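Local coordinates for protein probable tagatose 6-phosphate kinase (Sinorhizobium meliloti, PDB 3TXV) that is probably a tagatose-6-phosphate kinase of carbohydrate metabolism, an assignment that remains tentative for this member of the GatZ/KbaZ-like family, at residues F125-L130 with V261-S266; V158-V163 with F220-G225. All coordinates share one frame; numbering follows the deposited sequence.

Interaction 1 (F125-L130 with V261-S266); sequences FTKLHL and VFEAHS
Across the interior of a closed parallel barrel, Lys127 and His129 of strand 127-130 meet Glu263 and His265 of segment 261-266. Strands 172-176 and 223-227 separate them in the wall, so only side chains meet. Lysine and glutamate, coming from opposite directions, are long enough to span the interior. Glu263, with CG anti to its backbone N (chi1 -178°) and an extended chain, carries its carboxylate inward. Lys127 NZ reaches Glu263 OE1 at 2.9 Å, on the syn side and 15° out of the carboxylate plane, as a hydrogen-bonded salt bridge; the same nitrogen also pairs with Glu51, its stronger partner. Glu263 OE2 offers its anti lone pair to His265 NE2 at 2.8 Å and also pairs with Lys287. The bond to His265 NE2 restrains its imidazole, whose edge is turned to the face of His129, offset, with planes at 77°. His129 NE2 is hydrogen-bonded to the carbonyl oxygen of Gly176. With an alanine in place of Glu263, Lys127 and Lys287 would probably lose a carboxylate mate and His265 would turn more freely. His265, His95 and Glu178 are arranged as a possible metal site, though no metal is seen. Eight parallel strands in sequence order, alternating with helices, make this a (βα)8 (TIM) barrel.

Interaction 2 (V158-V163 with F220-G225); sequences VAEDAV and FSRVVG
Glu160, on segment 158-163 of helix 145-161, faces Arg222, in the turn leading into strand 223-227. The first is on an outer helix, the second at the entry of a barrel strand, and their charged ends bridge a separation at which even the nearest CA atoms, those of Glu160 and Phe220, are 10.6 Å apart. The glutamate chain leaves the helix with CB directed toward the other segment. Its CG lies anti to the carbonyl carbon (chi1 -69°) and comes within 4.0 Å of Arg222 NH2. A bend at chi2 then brings the carboxylate round to the arginine. There OE1 of Glu160 forms a salt bridge with NH2 of Arg222, modelled at 2.5 Å; at this resolution, and with the nitrogen's position doubtful, the shortness carries no meaning. OE2 of Glu160 sits at the edge of the guanidinium, in its plane, and is also hydrogen-bonded to the hydroxyl of Tyr173 on strand 172-176. A glutamate suits the place: it is long enough to reach, and its two oxygens let it serve Arg222 and Tyr173 together. The two charged planes are 31° apart.

Arg222 is the third residue of a type I beta turn, closed by the hydrogen bond from Val223 N to Phe220 O, 3.2 Å. A long, flexible arginine suits this place, because its chain, bent at chi3, can reach back to the helix. Close by, Ala159 and Val223 both touch Tyr173. The chemistry implies an attraction between complementary charges at the surface, centred on one guanidinium nitrogen, with its exact geometry left uncertain.

Overall arrangement
From the N terminus, the chain lays down three barrel strands before reaching 127-130, which opens the loop closed by interaction 1 at 261-266. Within that span of 130 intervening residues, helix 145-161 follows, and interaction 2 closes a smaller loop of 56 residues when the chain arrives at 220-225. The second loop is therefore nested in the first, with no crossing. Interaction 1 joins the fourth and seventh strands through the barrel interior, while interaction 2 ties an outer helix to the entry of the sixth strand. The two touch where strands 223-227 and 261-264 run side by side: Val261 N lies 2.9 Å from Val224 O, probably as a hydrogen bond.

Interaction 1 (F125-L130 with V261-S266)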
loop_
_atom_site.group_PDB
_atom_site.type_symbol
_atom_site.label_atom_id
_atom_site.label_comp_id
_atom_site.label_asym_id
_atom_site.label_seq_id
_atom_site.Cartn_x
_atom_site.Cartn_y
_atom_site.Cartn_z
ATOM N N PHE A 125 12.220 -6.848 -8.747
ATOM C CA PHE A 125 11.890 -5.714 -7.896
ATOM C C PHE A 125 12.977 -4.702 -8.010
ATOM O O PHE A 125 14.129 -5.033 -7.830
ATOM C CB PHE A 125 11.747 -6.134 -6.447
ATOM C CG PHE A 125 10.480 -6.872 -6.148
ATOM C CD1 PHE A 125 10.321 -8.199 -6.537
ATOM C CD2 PHE A 125 9.454 -6.242 -5.454
ATOM C CE1 PHE A 125 9.151 -8.895 -6.253
ATOM C CE2 PHE A 125 8.268 -6.930 -5.150
ATOM C CZ PHE A 125 8.116 -8.266 -5.557
ATOM N N THR A 126 12.597 -3.476 -8.344
ATOM C CA THR A 126 13.544 -2.393 -8.629
ATOM C C THR A 126 13.394 -1.180 -7.683
ATOM O O THR A 126 14.136 -0.199 -7.793
ATOM C CB THR A 126 13.465 -1.950 -10.127
ATOM O OG1 THR A 126 12.143 -1.464 -10.415
ATOM N N LYS A 127 12.441 -1.245 -6.758
ATOM C CA LYS A 127 12.464 -0.303 -5.640
ATOM C C LYS A 127 12.617 -1.078 -4.360
ATOM O O LYS A 127 11.837 -1.978 -4.110
ATOM C CB LYS A 127 11.218 0.557 -5.603
ATOM C CG LYS A 127 11.335 1.804 -4.784
ATOM C CD LYS A 127 10.081 2.609 -4.976
ATOM C CE LYS A 127 9.698 3.405 -3.711
ATOM N NZ LYS A 127 9.260 2.584 -2.536
ATOM N N LEU A 128 13.639 -0.755 -3.566
ATOM C CA LEU A 128 13.918 -1.507 -2.324
ATOM C C LEU A 128 13.966 -0.590 -1.121
ATOM O O LEU A 128 14.848 0.273 -0.995
ATOM C CB LEU A 128 15.232 -2.291 -2.434
ATOM C CG LEU A 128 15.321 -3.667 -3.118
ATOM C CD1 LEU A 128 14.152 -4.042 -4.033
ATOM C CD2 LEU A 128 16.633 -3.777 -3.852
ATOM N N HIS A 129 12.995 -0.744 -0.243
ATOM C CA HIS A 129 13.001 0.050 0.972
ATOM C C HIS A 129 13.649 -0.750 2.108
ATOM O O HIS A 129 13.217 -1.867 2.464
ATOM C CB HIS A 129 11.589 0.498 1.304
ATOM C CG HIS A 129 11.454 1.131 2.639
ATOM N ND1 HIS A 129 10.383 0.878 3.462
ATOM C CD2 HIS A 129 12.243 1.997 3.302
ATOM C CE1 HIS A 129 10.512 1.573 4.578
ATOM N NE2 HIS A 129 11.636 2.259 4.508
ATOM N N LEU A 130 14.725 -0.190 2.634
ATOM C CA LEU A 130 15.521 -0.896 3.605
ATOM C C LEU A 130 15.267 -0.327 4.985
ATOM O O LEU A 130 15.814 0.726 5.370
ATOM C CB LEU A 130 17.002 -0.798 3.248
ATOM C CG LEU A 130 17.447 -1.432 1.934
ATOM C CD1 LEU A 130 18.888 -1.076 1.655
ATOM C CD2 LEU A 130 17.229 -2.943 1.938
ATOM N N VAL A 261 14.397 12.420 -2.838
ATOM C CA VAL A 261 13.093 12.975 -2.477
ATOM C C VAL A 261 12.636 12.331 -1.177
ATOM O O VAL A 261 13.263 11.386 -0.711
ATOM C CB VAL A 261 12.066 12.696 -3.582
ATOM C CG1 VAL A 261 12.560 13.243 -4.916
ATOM C CG2 VAL A 261 11.822 11.211 -3.704
ATOM N N PHE A 262 11.538 12.818 -0.602
ATOM C CA PHE A 262 10.869 12.078 0.485
ATOM C C PHE A 262 9.770 11.098 0.043
ATOM O O PHE A 262 8.906 11.449 -0.747
ATOM C CB PHE A 262 10.302 13.027 1.518
ATOM C CG PHE A 262 11.343 13.779 2.265
ATOM C CD1 PHE A 262 12.544 13.169 2.607
ATOM C CD2 PHE A 262 11.118 15.099 2.660
ATOM C CE1 PHE A 262 13.517 13.871 3.320
ATOM C CE2 PHE A 262 12.069 15.805 3.355
ATOM C CZ PHE A 262 13.270 15.194 3.689
ATOM N N GLU A 263 9.828 9.872 0.556
ATOM C CA GLU A 263 8.686 8.978 0.556
ATOM C C GLU A 263 7.824 9.268 1.758
ATOM O O GLU A 263 8.321 9.398 2.906
ATOM C CB GLU A 263 9.140 7.541 0.647
ATOM C CG GLU A 263 8.017 6.548 0.594
ATOM C CD GLU A 263 8.456 5.174 0.098
ATOM O OE1 GLU A 263 9.056 5.077 -1.006
ATOM O OE2 GLU A 263 8.173 4.182 0.816
ATOM N N ALA A 264 6.525 9.384 1.502
ATOM C CA ALA A 264 5.563 9.560 2.594
ATOM C C ALA A 264 4.552 8.410 2.677
ATOM O O ALA A 264 3.954 8.007 1.671
ATOM C CB ALA A 264 4.884 10.918 2.511
ATOM N N HIS A 265 4.400 7.861 3.877
ATOM C CA HIS A 265 3.434 6.785 4.098
ATOM C C HIS A 265 2.174 7.372 4.716
ATOM O O HIS A 265 2.229 8.407 5.364
ATOM C CB HIS A 265 4.012 5.701 5.023
ATOM C CG HIS A 265 5.137 4.904 4.422
ATOM N ND1 HIS A 265 5.529 3.676 4.927
ATOM C CD2 HIS A 265 5.943 5.148 3.357
ATOM C CE1 HIS A 265 6.531 3.209 4.200
ATOM N NE2 HIS A 265 6.807 4.085 3.248
ATOM N N SER A 266 1.047 6.703 4.508
ATOM C CA SER A 266 -0.238 7.085 5.113
ATOM C C SER A 266 -0.798 8.388 4.553
ATOM O O SER A 266 -1.359 9.216 5.284
ATOM C CB SER A 266 -0.168 7.131 6.666
ATOM O OG SER A 266 0.767 6.199 7.165
#

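Interaction 2 (V158-V163 with F220-G225)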
loop_
_atom_site.group_PDB
_atom_site.type_symbol
_atom_site.label_atom_id
_atom_site.label_comp_id
_atom_site.label_asym_id
_atom_site.label_seq_id
_atom_site.Cartn_x
_atom_site.Cartn_y
_atom_site.Cartn_z
ATOM N N VAL A 158 24.012 -7.104 -0.323
ATOM C CA VAL A 158 23.617 -8.454 -0.686
ATOM C C VAL A 158 22.760 -8.265 -1.900
ATOM O O VAL A 158 22.733 -9.115 -2.796
ATOM C CB VAL A 158 22.862 -9.154 0.440
ATOM C CG1 VAL A 158 22.312 -10.493 -0.019
ATOM C CG2 VAL A 158 23.793 -9.359 1.640
ATOM N N ALA A 159 22.097 -7.109 -1.942
ATOM C CA ALA A 159 21.207 -6.762 -3.044
ATOM C C ALA A 159 22.027 -6.698 -4.300
ATOM O O ALA A 159 21.763 -7.444 -5.241
ATOM C CB ALA A 159 20.511 -5.445 -2.796
ATOM N N GLU A 160 23.039 -5.831 -4.275
ATOM C CA GLU A 160 23.968 -5.642 -5.397
ATOM C C GLU A 160 24.588 -6.947 -5.875
ATOM O O GLU A 160 24.665 -7.181 -7.073
ATOM C CB GLU A 160 25.099 -4.670 -5.041
ATOM C CG GLU A 160 24.676 -3.237 -4.866
ATOM C CD GLU A 160 24.042 -2.641 -6.105
ATOM O OE1 GLU A 160 24.749 -2.575 -7.134
ATOM O OE2 GLU A 160 22.856 -2.218 -6.045
ATOM N N ASP A 161 25.032 -7.797 -4.956
ATOM C CA ASP A 161 25.701 -9.017 -5.375
ATOM C C ASP A 161 24.779 -9.859 -6.241
ATOM O O ASP A 161 25.193 -10.462 -7.222
ATOM C CB ASP A 161 26.198 -9.826 -4.183
ATOM C CG ASP A 161 27.317 -10.770 -4.565
ATOM O OD1 ASP A 161 28.444 -10.266 -4.807
ATOM O OD2 ASP A 161 27.075 -12.004 -4.644
ATOM N N ALA A 162 23.512 -9.868 -5.879
ATOM C CA ALA A 162 22.533 -10.658 -6.566
ATOM C C ALA A 162 22.114 -10.029 -7.888
ATOM O O ALA A 162 21.246 -10.592 -8.562
ATOM C CB ALA A 162 21.325 -10.828 -5.664
ATOM N N VAL A 163 22.725 -8.881 -8.246
ATOM C CA VAL A 163 22.331 -8.029 -9.394
ATOM C C VAL A 163 23.290 -6.820 -9.582
ATOM O O VAL A 163 24.090 -6.717 -10.543
ATOM C CB VAL A 163 20.882 -7.465 -9.224
ATOM N N PHE A 220 24.621 3.160 -2.535
ATOM C CA PHE A 220 24.178 4.369 -1.851
ATOM C C PHE A 220 23.896 5.525 -2.784
ATOM O O PHE A 220 23.118 6.406 -2.443
ATOM C CB PHE A 220 25.160 4.835 -0.783
ATOM C CG PHE A 220 24.692 6.050 -0.038
ATOM C CD1 PHE A 220 23.829 5.927 1.049
ATOM C CD2 PHE A 220 25.086 7.326 -0.437
ATOM C CE1 PHE A 220 23.372 7.070 1.756
ATOM C CE2 PHE A 220 24.627 8.483 0.252
ATOM C CZ PHE A 220 23.769 8.346 1.351
ATOM N N SER A 221 24.547 5.545 -3.943
ATOM C CA SER A 221 24.307 6.602 -4.919
ATOM C C SER A 221 22.913 6.454 -5.536
ATOM O O SER A 221 22.335 7.442 -6.014
ATOM C CB SER A 221 25.387 6.607 -6.010
ATOM O OG SER A 221 25.483 5.352 -6.664
ATOM N N ARG A 222 22.392 5.226 -5.514
ATOM C CA ARG A 222 21.066 4.910 -6.014
ATOM C C ARG A 222 20.034 4.919 -4.896
ATOM O O ARG A 222 18.932 4.367 -5.059
ATOM C CB ARG A 222 21.064 3.542 -6.693
ATOM C CG ARG A 222 21.758 3.511 -8.044
ATOM C CD ARG A 222 21.626 2.167 -8.723
ATOM N NE ARG A 222 22.323 1.106 -7.989
ATOM C CZ ARG A 222 23.626 0.840 -8.114
ATOM N NH1 ARG A 222 24.392 1.550 -8.955
ATOM N NH2 ARG A 222 24.174 -0.136 -7.397
ATOM N N VAL A 223 20.380 5.535 -3.763
ATOM C CA VAL A 223 19.392 5.766 -2.724
ATOM C C VAL A 223 18.661 7.032 -3.095
ATOM O O VAL A 223 19.241 8.129 -3.111
ATOM C CB VAL A 223 19.987 5.917 -1.313
ATOM C CG1 VAL A 223 18.931 6.462 -0.351
ATOM C CG2 VAL A 223 20.517 4.584 -0.777
ATOM N N VAL A 224 17.378 6.891 -3.406
ATOM C CA VAL A 224 16.652 7.985 -4.016
ATOM C C VAL A 224 15.688 8.651 -3.066
ATOM O O VAL A 224 15.028 9.633 -3.448
ATOM C CB VAL A 224 15.946 7.553 -5.309
ATOM C CG1 VAL A 224 16.969 7.165 -6.359
ATOM C CG2 VAL A 224 15.015 6.415 -5.064
ATOM N N GLY A 225 15.611 8.159 -1.826
ATOM C CA GLY A 225 14.676 8.756 -0.881
ATOM C C GLY A 225 14.656 8.207 0.515
ATOM O O GLY A 225 15.167 7.113 0.766
#